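Local atomic coordinates of SH2 domain-containing protein 3C (Homo sapiens, PDB entry 3T6G), a protein that acts as an adapter in cell migration and integrin-mediated cell adhesion, its C-terminal Cdc25-homology domain being closed, unable to carry out canonical nucleotide exchange but required in that form for binding BCAR1. Residues 60-65 with 99-103. The protein carries 2 engineered substitutions. Sequence-based numbering, arbitrary orientation.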
# COMPACT_ATOMS: atom_id res chain seq x y z
N VAL A 60 -7.94 13.57 1.30
CA VAL A 60 -7.33 13.15 2.54
C VAL A 60 -6.28 12.07 2.27
O VAL A 60 -5.23 12.05 2.89
CB VAL A 60 -8.41 12.65 3.49
CG1 VAL A 60 -7.80 12.13 4.76
CG2 VAL A 60 -9.40 13.81 3.79
N ASP A 61 -6.60 11.18 1.34
CA ASP A 61 -5.75 10.05 1.01
C ASP A 61 -4.41 10.60 0.57
O ASP A 61 -3.35 10.14 0.99
CB ASP A 61 -6.37 9.25 -0.16
CG ASP A 61 -7.39 8.21 0.30
OD1 ASP A 61 -7.47 7.94 1.53
OD2 ASP A 61 -8.12 7.66 -0.59
N CYS A 62 -4.49 11.57 -0.33
CA CYS A 62 -3.34 12.20 -0.91
C CYS A 62 -2.53 13.04 0.08
O CYS A 62 -1.32 13.19 -0.06
CB CYS A 62 -3.78 13.03 -2.08
SG CYS A 62 -4.26 12.02 -3.47
N LEU A 63 -3.19 13.60 1.09
CA LEU A 63 -2.46 14.37 2.08
C LEU A 63 -1.63 13.41 2.93
O LEU A 63 -0.47 13.68 3.24
CB LEU A 63 -3.41 15.21 2.96
CG LEU A 63 -3.86 16.57 2.37
CD1 LEU A 63 -5.09 17.18 3.07
CD2 LEU A 63 -2.72 17.59 2.40
N VAL A 64 -2.24 12.28 3.29
CA VAL A 64 -1.63 11.32 4.19
C VAL A 64 -0.49 10.63 3.48
O VAL A 64 0.55 10.34 4.07
CB VAL A 64 -2.63 10.25 4.66
CG1 VAL A 64 -1.90 9.08 5.32
CG2 VAL A 64 -3.66 10.86 5.62
N ALA A 65 -0.69 10.36 2.21
CA ALA A 65 0.30 9.65 1.42
C ALA A 65 1.40 10.58 0.92
O ALA A 65 2.27 10.15 0.18
CB ALA A 65 -0.38 9.00 0.23
N LEU A 99 -0.28 4.00 6.02
CA LEU A 99 -1.17 3.72 4.91
C LEU A 99 -1.89 2.39 5.11
O LEU A 99 -2.98 2.21 4.60
CB LEU A 99 -0.45 3.73 3.57
CG LEU A 99 0.01 5.06 2.99
CD1 LEU A 99 0.80 4.80 1.70
CD2 LEU A 99 -1.19 5.95 2.71
N LEU A 100 -1.29 1.45 5.82
CA LEU A 100 -1.95 0.16 6.04
C LEU A 100 -3.06 0.30 7.10
O LEU A 100 -4.13 -0.31 6.97
CB LEU A 100 -0.97 -0.96 6.41
CG LEU A 100 -0.10 -1.58 5.30
CD1 LEU A 100 1.06 -2.40 5.89
CD2 LEU A 100 -0.89 -2.43 4.34
N GLU A 101 -2.82 1.10 8.14
CA GLU A 101 -3.87 1.36 9.12
C GLU A 101 -5.02 2.06 8.43
O GLU A 101 -6.18 1.74 8.65
CB GLU A 101 -3.38 2.23 10.28
CG GLU A 101 -4.48 2.55 11.30
CD GLU A 101 -4.76 1.41 12.27
OE1 GLU A 101 -3.80 0.70 12.63
OE2 GLU A 101 -5.93 1.20 12.68
N ARG A 102 -4.67 3.01 7.56
CA ARG A 102 -5.69 3.81 6.91
C ARG A 102 -6.60 2.91 6.10
O ARG A 102 -7.82 2.92 6.27
CB ARG A 102 -5.09 4.90 6.01
CG ARG A 102 -6.12 5.96 5.60
CD ARG A 102 -5.55 7.08 4.73
NE ARG A 102 -6.60 7.77 3.99
CZ ARG A 102 -7.57 8.50 4.55
NH1 ARG A 102 -7.63 8.65 5.87
NH2 ARG A 102 -8.47 9.08 3.79
N PHE A 103 -5.97 2.14 5.21
CA PHE A 103 -6.64 1.19 4.34
C PHE A 103 -7.61 0.26 5.10
O PHE A 103 -8.84 0.31 4.89
CB PHE A 103 -5.59 0.37 3.61
CG PHE A 103 -6.13 -0.49 2.50
CD1 PHE A 103 -6.26 0.01 1.21
CD2 PHE A 103 -6.48 -1.81 2.74
CE1 PHE A 103 -6.73 -0.78 0.19
CE2 PHE A 103 -6.96 -2.62 1.70
CZ PHE A 103 -7.08 -2.10 0.43
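A buried salt bridge between D61 and R102, flanked by a small apolar patch, joins two nearly antiparallel helices in the all-helical Cdc25-homology (Ras-GEF) domain. The segments, from helices 50-64 and 93-115, run at 161° with their axes 11.5 Å apart, a wide spacing that long side chains bridge. R102 does most of this: CG stands anti to the backbone N (chi1 -166°) and the chain stays extended to NE, carrying the guanidinium across to the last turns of helix 50-64. There it meets D61 side-on, with two nitrogens converging on a single oxygen. NE lies 2.6 Å from OD1 of D61, nearly in line with the C-O bond, whereas NH2, 2.7 Å from the same OD1, arrives from above the carboxylate plane. Both bonds are bent, and carboxylate and guanidinium planes stand 79° apart. The other oxygen, OD2, is held by S147 and N144, while NH1 of R102 binds F277 O and T279 OG1, tying both charged groups into neighbouring parts of the domain. Were R102 cut back to an alanine, the buried D61 carboxylate would probably lose its countercharge, and the space the long chain spans between the helices would be left unfilled. Toward the C-terminal end of segment 60-65 the contact turns apolar: L99 points CD2 between V64 and A65, 4.1 Å from V64 CG1 and 4.0 Å from A65 CB, with L87 and I213 also packing on L99. V60 crosses the arginine at about a right angle, its CG1 3.6 Å from CZ of R102.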